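Local coordinates for spore germination protein GerM (Bacillus subtilis subsp. subtilis str. 168, PDB 6GZB), which is of unknown molecular function but affects both sporulation and germination and is built around two tandem GerMN domains, at residues A[52-57]-A[80-85]; A[58-61]-A[65-68]; A[102-107]-A[141-146]; A[120-125]-A[145-150]; A[200-205]-A[299-304]. All coordinates share one frame; numbering follows the deposited sequence.

Interaction 1: A[52-57]-A[80-85]; sequences VMRELY and KQALEY
A helix packs on a strand of the first GerMN domain where L56, on strand 52-57, meets A82 and Y85 at the C-terminal turn of helix 80-84. The backbones pass closest at L56 and A82, whose CA atoms are 6.8 Å apart. L56 carries CG anti to its carbonyl carbon (chi1 -56°), which directs both methyls at the helix. Its CD2 lies 3.5 Å from O of A82, an apolar methyl set against a helical carbonyl. Its CD1 approaches the residue three further along the chain, 3.8 Å from CB of Y85. That tyrosine is the first residue to depart from helical backbone angles, and it meets CD1 of L56 with its CB and its backbone O, while the ring leads away. R54 contributes through its aliphatic part, with CG 4.4 Å from CB of A82, while one face of its guanidinium is met by CG1 of V52. E55, between R54 and L56, points away from the helix and accepts a 2.9 Å hydrogen bond at OE1 from OH of Y57. Alternate residues facing the helix, with the one between them turned from it, are typical of a helix lying on one face of a beta-sheet, here the antiparallel sheet containing strand 51-60.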
# COMPACT_ATOMS: atom_id res chain seq x y z
N VAL A 52 -9.40 17.94 -3.06
CA VAL A 52 -8.38 17.41 -2.16
C VAL A 52 -7.79 16.13 -2.76
O VAL A 52 -8.52 15.29 -3.31
CB VAL A 52 -8.99 17.08 -0.79
CG1 VAL A 52 -7.91 16.69 0.20
CG2 VAL A 52 -9.76 18.28 -0.27
N MET A 53 -6.47 16.00 -2.71
CA MET A 53 -5.79 14.83 -3.24
C MET A 53 -6.03 13.64 -2.30
O MET A 53 -5.78 13.72 -1.11
CB MET A 53 -4.29 15.09 -3.37
CG MET A 53 -3.93 16.17 -4.39
SD MET A 53 -4.76 15.97 -5.97
CE MET A 53 -3.87 14.58 -6.66
N ARG A 54 -6.53 12.54 -2.85
CA ARG A 54 -6.96 11.41 -2.04
C ARG A 54 -6.45 10.09 -2.63
O ARG A 54 -6.45 9.90 -3.84
CB ARG A 54 -8.49 11.38 -1.95
CG ARG A 54 -9.03 10.57 -0.80
CD ARG A 54 -8.76 11.28 0.51
NE ARG A 54 -9.62 12.44 0.67
CZ ARG A 54 -9.44 13.39 1.58
NH1 ARG A 54 -8.41 13.34 2.40
NH2 ARG A 54 -10.31 14.39 1.67
N GLU A 55 -6.05 9.16 -1.76
CA GLU A 55 -5.68 7.82 -2.22
C GLU A 55 -6.92 7.04 -2.62
O GLU A 55 -7.87 6.91 -1.84
CB GLU A 55 -4.90 7.07 -1.13
CG GLU A 55 -3.48 7.55 -0.89
CD GLU A 55 -2.76 6.77 0.22
OE1 GLU A 55 -3.30 5.74 0.71
OE2 GLU A 55 -1.63 7.15 0.57
N LEU A 56 -6.94 6.56 -3.85
CA LEU A 56 -7.91 5.55 -4.27
C LEU A 56 -7.18 4.27 -4.62
O LEU A 56 -6.27 4.27 -5.44
CB LEU A 56 -8.72 6.04 -5.47
CG LEU A 56 -9.45 7.37 -5.32
CD1 LEU A 56 -10.15 7.71 -6.63
CD2 LEU A 56 -10.44 7.32 -4.17
N TYR A 57 -7.59 3.17 -4.00
CA TYR A 57 -6.95 1.89 -4.25
C TYR A 57 -7.63 1.18 -5.41
O TYR A 57 -8.64 0.49 -5.25
CB TYR A 57 -6.89 1.04 -2.96
CG TYR A 57 -5.77 1.50 -2.04
CD1 TYR A 57 -5.91 2.66 -1.29
CD2 TYR A 57 -4.52 0.92 -2.11
CE1 TYR A 57 -4.85 3.15 -0.53
CE2 TYR A 57 -3.46 1.41 -1.36
CZ TYR A 57 -3.63 2.53 -0.59
OH TYR A 57 -2.57 3.03 0.15
N LYS A 80 -16.79 8.38 2.92
CA LYS A 80 -17.84 7.94 2.01
C LYS A 80 -17.52 8.33 0.57
O LYS A 80 -17.71 7.55 -0.36
CB LYS A 80 -19.17 8.56 2.44
CG LYS A 80 -20.27 8.42 1.41
CD LYS A 80 -21.52 9.13 1.91
CE LYS A 80 -22.66 9.00 0.91
NZ LYS A 80 -23.98 9.04 1.59
N GLN A 81 -17.02 9.54 0.40
CA GLN A 81 -16.72 10.04 -0.94
C GLN A 81 -15.63 9.19 -1.58
O GLN A 81 -15.72 8.85 -2.76
CB GLN A 81 -16.28 11.49 -0.87
CG GLN A 81 -16.00 12.11 -2.23
CD GLN A 81 -15.23 13.40 -2.12
OE1 GLN A 81 -14.30 13.51 -1.33
NE2 GLN A 81 -15.64 14.39 -2.90
N ALA A 82 -14.61 8.85 -0.80
CA ALA A 82 -13.50 8.05 -1.31
C ALA A 82 -14.00 6.71 -1.85
O ALA A 82 -13.61 6.30 -2.94
CB ALA A 82 -12.47 7.83 -0.21
N LEU A 83 -14.91 6.07 -1.13
CA LEU A 83 -15.50 4.81 -1.60
C LEU A 83 -16.35 5.01 -2.85
O LEU A 83 -16.38 4.16 -3.73
CB LEU A 83 -16.34 4.18 -0.50
CG LEU A 83 -15.58 3.72 0.75
CD1 LEU A 83 -16.51 2.91 1.64
CD2 LEU A 83 -14.36 2.89 0.37
N GLU A 84 -17.07 6.13 -2.91
CA GLU A 84 -17.89 6.44 -4.08
C GLU A 84 -17.03 6.57 -5.33
O GLU A 84 -17.47 6.29 -6.44
CB GLU A 84 -18.68 7.74 -3.87
CG GLU A 84 -20.02 7.52 -3.18
CD GLU A 84 -20.58 8.77 -2.51
OE1 GLU A 84 -21.63 8.66 -1.83
OE2 GLU A 84 -19.97 9.85 -2.62
N TYR A 85 -15.78 6.97 -5.13
CA TYR A 85 -14.85 7.12 -6.24
C TYR A 85 -14.11 5.82 -6.56
O TYR A 85 -13.18 5.81 -7.37
CB TYR A 85 -13.86 8.25 -5.96
CG TYR A 85 -14.37 9.59 -6.43
CD1 TYR A 85 -15.32 10.29 -5.70
CD2 TYR A 85 -13.92 10.15 -7.61
CE1 TYR A 85 -15.79 11.52 -6.12
CE2 TYR A 85 -14.36 11.39 -8.03
CZ TYR A 85 -15.31 12.06 -7.29
OH TYR A 85 -15.79 13.28 -7.71

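Interaction 2: A[58-61]-A[65-68]; sequences LIDK and VVAQ
L58 and V66 form an antiparallel hydrogen-bonded pair in the hairpin of strands 51-60 and 65-73, close to its turn. Both bonds of the pair are made. N of V66 donates to O of L58 over 2.8 Å, with an N-H...O angle of 159°. The return bond, from N of L58 to O of V66 at 2.9 Å, is more bent, and its donor is tilted from the carbonyl plane. O of L58 also receives a CA-H...O contact from CA of V65, 3.3 Å away. Next to this pair, I59 and V65 are a non-hydrogen-bonded pair with CA atoms 4.6 Å apart. The short strands diverge strongly, with 115° between their directions instead of 180°.

Side chains separate by face, L58 and V66 on one and I59 and V65 on the other. The side chains of L58 and Q68 cross at about a right angle, with CD1 of L58 4.1 Å from CB of Q68. CB of D60 lies 4.1 Å from CG2 of V66. The D60 carboxylate is bound at OD2 by Y214 and at OD1 by the turn amides of N62 and Y64. Around the hairpin, V66 touches Y214 and V216 of strand 213-223, I59 touches R101 of strand 100-101, and V65 rests on K138 and Q141 of helix 136-147.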
# COMPACT_ATOMS: atom_id res chain seq x y z
N LEU A 58 -7.10 1.44 -6.60
CA LEU A 58 -7.66 0.92 -7.83
C LEU A 58 -6.95 -0.38 -8.21
O LEU A 58 -6.02 -0.81 -7.53
CB LEU A 58 -7.50 1.96 -8.95
CG LEU A 58 -8.10 3.33 -8.64
CD1 LEU A 58 -7.76 4.32 -9.74
CD2 LEU A 58 -9.61 3.24 -8.44
N ILE A 59 -7.39 -0.98 -9.31
CA ILE A 59 -6.76 -2.20 -9.81
C ILE A 59 -6.00 -1.91 -11.09
O ILE A 59 -6.56 -1.41 -12.05
CB ILE A 59 -7.81 -3.29 -10.04
CG1 ILE A 59 -8.56 -3.58 -8.73
CG2 ILE A 59 -7.14 -4.56 -10.56
CD1 ILE A 59 -9.84 -4.36 -8.90
N ASP A 60 -4.71 -2.21 -11.11
CA ASP A 60 -3.89 -1.95 -12.29
C ASP A 60 -4.02 -3.08 -13.32
O ASP A 60 -4.77 -4.04 -13.12
CB ASP A 60 -2.43 -1.65 -11.91
CG ASP A 60 -1.54 -2.88 -11.83
OD1 ASP A 60 -2.05 -4.03 -11.82
OD2 ASP A 60 -0.31 -2.66 -11.72
N LYS A 61 -3.35 -2.92 -14.46
CA LYS A 61 -3.65 -3.77 -15.61
C LYS A 61 -3.17 -5.19 -15.39
O LYS A 61 -3.59 -6.10 -16.11
CB LYS A 61 -3.05 -3.20 -16.89
CG LYS A 61 -1.54 -3.06 -16.88
CD LYS A 61 -1.03 -2.71 -18.28
CE LYS A 61 -0.11 -1.51 -18.27
NZ LYS A 61 1.13 -1.75 -17.49
N VAL A 65 -3.89 -4.40 -6.62
CA VAL A 65 -4.52 -3.30 -5.92
C VAL A 65 -3.45 -2.28 -5.56
O VAL A 65 -2.46 -2.62 -4.92
CB VAL A 65 -5.25 -3.78 -4.65
CG1 VAL A 65 -5.93 -2.62 -3.94
CG2 VAL A 65 -6.25 -4.86 -5.01
N VAL A 66 -3.64 -1.04 -6.01
CA VAL A 66 -2.59 -0.03 -5.97
C VAL A 66 -3.20 1.33 -5.67
O VAL A 66 -4.24 1.68 -6.22
CB VAL A 66 -1.87 0.12 -7.33
CG1 VAL A 66 -0.65 1.00 -7.16
CG2 VAL A 66 -1.50 -1.23 -7.92
N ALA A 67 -2.52 2.11 -4.84
CA ALA A 67 -2.93 3.48 -4.57
C ALA A 67 -2.72 4.33 -5.83
O ALA A 67 -1.66 4.28 -6.45
CB ALA A 67 -2.13 4.06 -3.41
N GLN A 68 -3.75 5.08 -6.21
CA GLN A 68 -3.59 6.22 -7.09
C GLN A 68 -4.15 7.46 -6.43
O GLN A 68 -5.33 7.50 -6.06
CB GLN A 68 -4.30 5.98 -8.42
CG GLN A 68 -3.63 4.92 -9.28
CD GLN A 68 -2.37 5.43 -9.94
OE1 GLN A 68 -2.43 6.14 -10.94
NE2 GLN A 68 -1.22 5.09 -9.35

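Interaction 3: A[102-107]-A[141-146]; sequences AVLPAD and QSVTWT
The 102-107 loop, which has no regular secondary structure, comes nearest to helix 141-146 where the CA atoms of V103 and S142 stand 7.4 Å apart. V103 points at the helix with both methyls engaged: CG2 is 3.6 Å from OG of S142, and CG1 is 3.8 Å from CB of the same serine. The two methyls thus touch both CB and OG of the serine. The hydroxyl is not left to this apolar neighbour. Its OG is anti to the backbone N (chi1 173°) and hydrogen-bonds O of Y57, on strand 51-60, which satisfies a polar atom in a buried setting.

Helix 136-147 is the connecting helix of the beta-alpha-beta unit formed with strands 119-124 and 155-160, and the loop lines one side of it between strands 100-101 and 110-114. L104 follows V103 along that side. Its CD2 comes within 4.2 Å of CG2 of V143, the two side chains crossing at about a right angle, and F124 of strand 119-124 touches both residues. The backbones of V103 and L104 are hydrogen-bonded to L86, which also touches S142.

Within the helix, O of S142 accepts two bonds from T146. The backbone N of T146 is 2.9 Å from O of S142. OG1 of T146 is closer, 2.7 Å from the same oxygen, and stands 37° out of the carbonyl plane, on the opposite face from the amide. OG1 of T146 is also hydrogen-bonded to N of Y57.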
# COMPACT_ATOMS: atom_id res chain seq x y z
N ALA A 102 -11.68 0.81 -12.04
CA ALA A 102 -12.42 0.96 -10.80
C ALA A 102 -12.71 -0.40 -10.19
O ALA A 102 -12.39 -1.44 -10.78
CB ALA A 102 -13.70 1.73 -11.05
N VAL A 103 -13.30 -0.41 -9.00
CA VAL A 103 -13.28 -1.61 -8.16
C VAL A 103 -14.69 -2.11 -7.83
O VAL A 103 -14.96 -3.31 -7.90
CB VAL A 103 -12.54 -1.33 -6.83
CG1 VAL A 103 -12.60 -2.54 -5.92
CG2 VAL A 103 -11.10 -0.95 -7.11
N LEU A 104 -15.55 -1.22 -7.37
CA LEU A 104 -16.89 -1.61 -6.97
C LEU A 104 -17.82 -1.63 -8.18
O LEU A 104 -17.64 -0.86 -9.12
CB LEU A 104 -17.43 -0.64 -5.92
CG LEU A 104 -16.59 -0.54 -4.65
CD1 LEU A 104 -17.13 0.55 -3.73
CD2 LEU A 104 -16.52 -1.89 -3.94
N PRO A 105 -18.80 -2.54 -8.17
CA PRO A 105 -19.73 -2.68 -9.29
C PRO A 105 -20.56 -1.43 -9.52
O PRO A 105 -20.82 -0.67 -8.58
CB PRO A 105 -20.62 -3.85 -8.87
CG PRO A 105 -19.81 -4.62 -7.88
CD PRO A 105 -19.02 -3.57 -7.14
N ALA A 106 -20.94 -1.19 -10.77
CA ALA A 106 -21.72 -0.01 -11.14
C ALA A 106 -22.98 0.10 -10.29
O ALA A 106 -23.59 -0.91 -9.93
CB ALA A 106 -22.09 -0.06 -12.62
N ASP A 107 -23.31 1.33 -9.92
CA ASP A 107 -24.54 1.64 -9.22
C ASP A 107 -24.50 1.21 -7.75
O ASP A 107 -25.51 1.29 -7.05
CB ASP A 107 -25.75 1.02 -9.92
CG ASP A 107 -25.95 1.55 -11.33
OD1 ASP A 107 -25.99 2.79 -11.50
OD2 ASP A 107 -26.07 0.72 -12.26
N GLN A 141 -9.62 -5.58 -0.04
CA GLN A 141 -8.38 -4.85 0.21
C GLN A 141 -8.49 -3.40 -0.21
O GLN A 141 -8.01 -2.51 0.50
CB GLN A 141 -7.22 -5.53 -0.51
CG GLN A 141 -6.83 -6.87 0.10
CD GLN A 141 -5.98 -7.72 -0.81
OE1 GLN A 141 -5.61 -7.29 -1.92
NE2 GLN A 141 -5.65 -8.93 -0.36
N SER A 142 -9.12 -3.15 -1.36
CA SER A 142 -9.33 -1.80 -1.86
C SER A 142 -10.12 -0.94 -0.87
O SER A 142 -9.71 0.17 -0.50
CB SER A 142 -10.07 -1.83 -3.19
OG SER A 142 -10.42 -0.52 -3.62
N VAL A 143 -11.26 -1.45 -0.43
CA VAL A 143 -12.09 -0.75 0.52
C VAL A 143 -11.33 -0.51 1.83
O VAL A 143 -11.33 0.59 2.37
CB VAL A 143 -13.39 -1.54 0.80
CG1 VAL A 143 -14.13 -0.95 1.98
CG2 VAL A 143 -14.27 -1.54 -0.43
N THR A 144 -10.63 -1.54 2.29
CA THR A 144 -9.91 -1.46 3.55
C THR A 144 -8.82 -0.40 3.49
O THR A 144 -8.67 0.41 4.40
CB THR A 144 -9.30 -2.82 3.94
OG1 THR A 144 -10.35 -3.78 4.10
CG2 THR A 144 -8.55 -2.70 5.26
N TRP A 145 -8.03 -0.42 2.42
CA TRP A 145 -6.89 0.47 2.33
C TRP A 145 -7.33 1.89 2.01
O TRP A 145 -6.73 2.86 2.50
CB TRP A 145 -5.87 -0.03 1.31
CG TRP A 145 -5.00 -1.13 1.84
CD1 TRP A 145 -5.40 -2.37 2.22
CD2 TRP A 145 -3.59 -1.07 2.06
NE1 TRP A 145 -4.34 -3.08 2.71
CE2 TRP A 145 -3.21 -2.32 2.61
CE3 TRP A 145 -2.61 -0.10 1.85
CZ2 TRP A 145 -1.89 -2.61 2.97
CZ3 TRP A 145 -1.29 -0.39 2.21
CH2 TRP A 145 -0.95 -1.63 2.77
N THR A 146 -8.42 2.02 1.26
CA THR A 146 -8.96 3.34 0.98
C THR A 146 -9.51 4.03 2.24
O THR A 146 -9.22 5.20 2.50
CB THR A 146 -10.04 3.29 -0.12
OG1 THR A 146 -9.48 2.77 -1.33
CG2 THR A 146 -10.58 4.69 -0.39

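Interaction 4: A[120-125]-A[145-150]; sequences AIADFS and WTLTQF
L147 projects from the end of helix 136-147 onto A120 and A122 of strand 119-124, the first strand of a beta-alpha-beta crossover that leads on to the parallel neighbour 155-160. The apolar contact rests on one methyl. CD1 of L147 is 4.1 Å from CB of A122 and 4.3 Å from CB of A120, so it sits before two alanines that project from the same face of the strand. With CG anti to the carbonyl carbon (chi1 -76°), the leucine reaches the strand across a CA-CA separation of 7.5 Å between A120 and L147. I121, between the alanines, points away from the helix and touches K157 and R159. L147 also touches L83 of helix 78-84 and V156 of strand 155-160.

Within 145-150, hydrogen bonds shape the chain as it leaves the helix. Residues L147 to F150 make a type I beta turn, whose closing bond from N of F150 to O of L147 is weak at 3.4 Å. A firmer bond runs from NE2 of Q149 to O of T146, 2.8 Å long with an N-H...O angle of 161°. It is made in the carbonyl plane on a lone pair, and the acceptor lies close to the amide plane of Q149. NE2 of Q149 also donates to O of E55, which fixes the rotation of this amide.

Beside this turn, CG of Q149 stands 3.7 Å above the plane of the F150 ring, displaced toward its rim.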
# COMPACT_ATOMS: atom_id res chain seq x y z
N ALA A 120 -14.50 1.97 11.04
CA ALA A 120 -15.43 2.48 10.04
C ALA A 120 -16.32 1.37 9.56
O ALA A 120 -15.84 0.29 9.20
CB ALA A 120 -14.67 3.09 8.88
N ILE A 121 -17.62 1.63 9.55
CA ILE A 121 -18.57 0.67 9.04
C ILE A 121 -19.05 1.13 7.67
O ILE A 121 -19.65 2.20 7.54
CB ILE A 121 -19.77 0.51 10.00
CG1 ILE A 121 -19.30 -0.08 11.33
CG2 ILE A 121 -20.82 -0.40 9.38
CD1 ILE A 121 -20.28 0.09 12.46
N ALA A 122 -18.74 0.35 6.65
CA ALA A 122 -19.12 0.69 5.29
C ALA A 122 -20.31 -0.15 4.89
O ALA A 122 -20.20 -1.36 4.75
CB ALA A 122 -17.95 0.44 4.34
N ASP A 123 -21.45 0.52 4.71
CA ASP A 123 -22.71 -0.17 4.46
C ASP A 123 -23.12 0.06 3.00
O ASP A 123 -23.42 1.18 2.61
CB ASP A 123 -23.80 0.36 5.41
CG ASP A 123 -25.06 -0.50 5.42
OD1 ASP A 123 -25.15 -1.47 4.63
OD2 ASP A 123 -26.00 -0.17 6.17
N PHE A 124 -23.08 -1.00 2.21
CA PHE A 124 -23.22 -0.89 0.75
C PHE A 124 -24.63 -1.28 0.32
O PHE A 124 -25.30 -2.07 0.97
CB PHE A 124 -22.20 -1.81 0.05
CG PHE A 124 -20.77 -1.39 0.25
CD1 PHE A 124 -20.19 -0.45 -0.58
CD2 PHE A 124 -19.99 -1.99 1.23
CE1 PHE A 124 -18.87 -0.08 -0.42
CE2 PHE A 124 -18.66 -1.62 1.40
CZ PHE A 124 -18.10 -0.67 0.57
N SER A 125 -25.04 -0.77 -0.83
CA SER A 125 -26.25 -1.24 -1.48
C SER A 125 -26.02 -2.62 -2.09
O SER A 125 -24.90 -3.13 -2.12
CB SER A 125 -26.68 -0.25 -2.56
OG SER A 125 -25.84 -0.30 -3.69
N TRP A 145 -8.03 -0.42 2.42
CA TRP A 145 -6.89 0.47 2.33
C TRP A 145 -7.33 1.89 2.01
O TRP A 145 -6.73 2.86 2.50
CB TRP A 145 -5.87 -0.03 1.31
CG TRP A 145 -5.00 -1.13 1.84
CD1 TRP A 145 -5.40 -2.37 2.22
CD2 TRP A 145 -3.59 -1.07 2.06
NE1 TRP A 145 -4.34 -3.08 2.71
CE2 TRP A 145 -3.21 -2.32 2.61
CE3 TRP A 145 -2.61 -0.10 1.85
CZ2 TRP A 145 -1.89 -2.61 2.97
CZ3 TRP A 145 -1.29 -0.39 2.21
CH2 TRP A 145 -0.95 -1.63 2.77
N THR A 146 -8.42 2.02 1.26
CA THR A 146 -8.96 3.34 0.98
C THR A 146 -9.51 4.03 2.24
O THR A 146 -9.22 5.20 2.50
CB THR A 146 -10.04 3.29 -0.12
OG1 THR A 146 -9.48 2.77 -1.33
CG2 THR A 146 -10.58 4.69 -0.39
N LEU A 147 -10.24 3.27 3.06
CA LEU A 147 -10.80 3.82 4.29
C LEU A 147 -9.72 4.16 5.31
O LEU A 147 -9.80 5.18 5.99
CB LEU A 147 -11.82 2.85 4.91
CG LEU A 147 -13.17 2.81 4.21
CD1 LEU A 147 -14.08 1.76 4.83
CD2 LEU A 147 -13.82 4.19 4.26
N THR A 148 -8.71 3.31 5.41
CA THR A 148 -7.71 3.45 6.47
C THR A 148 -6.64 4.47 6.15
O THR A 148 -5.72 4.68 6.95
CB THR A 148 -7.04 2.10 6.82
OG1 THR A 148 -6.58 1.45 5.63
CG2 THR A 148 -8.04 1.19 7.54
N GLN A 149 -6.76 5.16 5.03
CA GLN A 149 -5.87 6.29 4.77
C GLN A 149 -6.16 7.45 5.73
O GLN A 149 -5.32 8.31 5.95
CB GLN A 149 -5.97 6.77 3.32
CG GLN A 149 -7.18 7.65 3.03
CD GLN A 149 -7.31 7.94 1.55
OE1 GLN A 149 -6.62 8.82 1.03
NE2 GLN A 149 -8.17 7.19 0.86
N PHE A 150 -7.38 7.50 6.25
CA PHE A 150 -7.79 8.57 7.16
C PHE A 150 -7.36 8.27 8.59
O PHE A 150 -7.41 7.12 9.05
CB PHE A 150 -9.30 8.74 7.10
CG PHE A 150 -9.82 9.08 5.75
CD1 PHE A 150 -9.73 10.37 5.27
CD2 PHE A 150 -10.41 8.11 4.95
CE1 PHE A 150 -10.22 10.69 4.01
CE2 PHE A 150 -10.88 8.42 3.69
CZ PHE A 150 -10.77 9.71 3.21

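Interaction 5: A[200-205]-A[299-304]; sequences PLTVYY and LTEQPD
OE1 of E301 is held by two groups, OH of Y204 across the contact and NH1 of R332 in a salt bridge. The phenol donates over 2.6 Å from OH of Y204 to OE1 of E301. It reaches the oxygen from above the carboxylate, 44° out of its plane, with ring and carboxylate planes 32° apart. CG of E301 lies at the ring edge, in plane and 3.5 Å from CE1 of Y204; the bend at the second torsion (chi2 -64°) then turns the carboxylate toward the phenol OH. The same CG is 4.4 Å from CG2 of T202, two residues back along the strand on the same face.

E301 and Q302 lie on a type I beta turn, L299 to Q302, that follows helix 289-299 in the second GerMN domain, and they face strand 198-208. Q302 meets the strand at L201, whose CD1 is 3.8 Å from NE2 of Q302, the side chains crossing obliquely. A water links the same amide to the backbone. It donates to O of T202 at 2.6 Å and accepts from NE2 of Q302 at 3.2 Å. NE2 of Q302 also hydrogen-bonds O of D229, so both the water and a neighbouring carbonyl orient the amide.

Turn and strand are thus joined by one direct bond and one water bridge. The arginine beside OE1, together with the phenol donor, would be expected to favour a negatively charged E301.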
# COMPACT_ATOMS: atom_id res chain seq x y z
N PRO A 200 3.30 -12.28 7.79
CA PRO A 200 3.11 -11.38 6.66
C PRO A 200 3.91 -10.10 6.84
O PRO A 200 4.03 -9.59 7.95
CB PRO A 200 1.61 -11.08 6.71
CG PRO A 200 1.27 -11.20 8.15
CD PRO A 200 2.12 -12.32 8.67
N LEU A 201 4.42 -9.57 5.74
CA LEU A 201 5.07 -8.27 5.75
C LEU A 201 4.88 -7.62 4.39
O LEU A 201 5.13 -8.23 3.35
CB LEU A 201 6.57 -8.43 6.03
CG LEU A 201 7.32 -7.14 6.36
CD1 LEU A 201 6.91 -6.63 7.74
CD2 LEU A 201 8.83 -7.33 6.26
N THR A 202 4.43 -6.37 4.41
CA THR A 202 4.16 -5.64 3.19
C THR A 202 5.41 -4.94 2.70
O THR A 202 6.13 -4.30 3.48
CB THR A 202 3.03 -4.63 3.40
OG1 THR A 202 1.82 -5.35 3.60
CG2 THR A 202 2.88 -3.71 2.18
N VAL A 203 5.70 -5.14 1.42
CA VAL A 203 6.89 -4.60 0.77
C VAL A 203 6.45 -3.96 -0.54
O VAL A 203 5.62 -4.51 -1.27
CB VAL A 203 7.89 -5.74 0.49
CG1 VAL A 203 9.06 -5.26 -0.35
CG2 VAL A 203 8.37 -6.35 1.79
N TYR A 204 6.99 -2.77 -0.83
CA TYR A 204 6.62 -2.04 -2.03
C TYR A 204 7.60 -2.30 -3.17
O TYR A 204 8.82 -2.17 -3.00
CB TYR A 204 6.55 -0.54 -1.76
CG TYR A 204 5.29 -0.10 -1.07
CD1 TYR A 204 5.16 -0.18 0.31
CD2 TYR A 204 4.24 0.43 -1.79
CE1 TYR A 204 4.01 0.27 0.95
CE2 TYR A 204 3.09 0.87 -1.17
CZ TYR A 204 2.97 0.77 0.20
OH TYR A 204 1.81 1.21 0.81
N TYR A 205 7.06 -2.69 -4.31
CA TYR A 205 7.86 -2.83 -5.51
C TYR A 205 7.43 -1.82 -6.54
O TYR A 205 6.43 -1.13 -6.37
CB TYR A 205 7.74 -4.25 -6.06
CG TYR A 205 8.26 -5.31 -5.13
CD1 TYR A 205 9.63 -5.47 -4.95
CD2 TYR A 205 7.40 -6.12 -4.42
CE1 TYR A 205 10.12 -6.45 -4.10
CE2 TYR A 205 7.88 -7.08 -3.54
CZ TYR A 205 9.23 -7.26 -3.40
OH TYR A 205 9.69 -8.21 -2.53
N LEU A 299 8.93 0.73 5.02
CA LEU A 299 9.21 0.82 6.44
C LEU A 299 8.13 1.57 7.21
O LEU A 299 7.74 1.15 8.31
CB LEU A 299 10.57 1.47 6.67
CG LEU A 299 11.73 0.50 6.91
CD1 LEU A 299 11.52 -0.83 6.21
CD2 LEU A 299 13.07 1.09 6.54
N THR A 300 7.57 2.61 6.61
CA THR A 300 6.51 3.38 7.27
C THR A 300 5.15 2.69 7.25
O THR A 300 4.18 3.26 7.73
CB THR A 300 6.35 4.80 6.68
OG1 THR A 300 6.04 4.73 5.28
CG2 THR A 300 7.62 5.59 6.86
N GLU A 301 5.06 1.49 6.68
CA GLU A 301 3.89 0.64 6.88
C GLU A 301 3.95 -0.08 8.22
O GLU A 301 2.94 -0.61 8.67
CB GLU A 301 3.78 -0.44 5.79
CG GLU A 301 3.45 0.07 4.40
CD GLU A 301 2.09 0.73 4.29
OE1 GLU A 301 1.92 1.54 3.36
OE2 GLU A 301 1.18 0.44 5.10
N GLN A 302 5.15 -0.22 8.74
CA GLN A 302 5.38 -0.92 9.98
C GLN A 302 5.02 -0.06 11.15
O GLN A 302 5.13 1.13 11.09
CB GLN A 302 6.81 -1.41 10.07
CG GLN A 302 7.12 -2.49 9.08
CD GLN A 302 8.55 -2.95 9.08
OE1 GLN A 302 9.21 -2.86 10.05
NE2 GLN A 302 9.00 -3.45 7.98
N PRO A 303 4.57 -0.70 12.22
CA PRO A 303 4.12 -0.04 13.44
C PRO A 303 5.19 0.82 14.05
O PRO A 303 6.31 0.39 14.19
CB PRO A 303 3.77 -1.20 14.36
CG PRO A 303 3.75 -2.41 13.50
CD PRO A 303 4.71 -2.14 12.41
N ASP A 304 4.79 2.05 14.32
CA ASP A 304 5.58 3.11 14.92
C ASP A 304 6.73 3.66 14.11
O ASP A 304 7.57 4.34 14.65
CB ASP A 304 6.04 2.75 16.33
CG ASP A 304 4.93 2.22 17.21
OD1 ASP A 304 3.91 2.88 17.37
OD2 ASP A 304 5.09 1.12 17.73
O HOH W 1 6.59 -3.20 5.83

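How the interactions relate
Interactions 1 to 4 lie in the first GerMN domain and interlock around strand 51-60 and helix 136-147. Interaction 2 lies further along the same strand 51-60, and its partner strand 65-73 also pairs with the strand of interaction 1, O of L56 and N of Q68 being 2.8 Å apart. Strand 52-57 reaches interaction 3 through Y57 O and V103 CG2 (3.4 Å), and interaction 4 through R54 CD and Q149 OE1 (3.3 Å). Interactions 3 and 4 share W145 and T146, and their centres are about 9 Å apart. Interaction 5 belongs to the second domain, its centre about 22 Å from that of interaction 3. W145 bridges the domains, with CZ3 of W145 3.8 Å from OH of Y204.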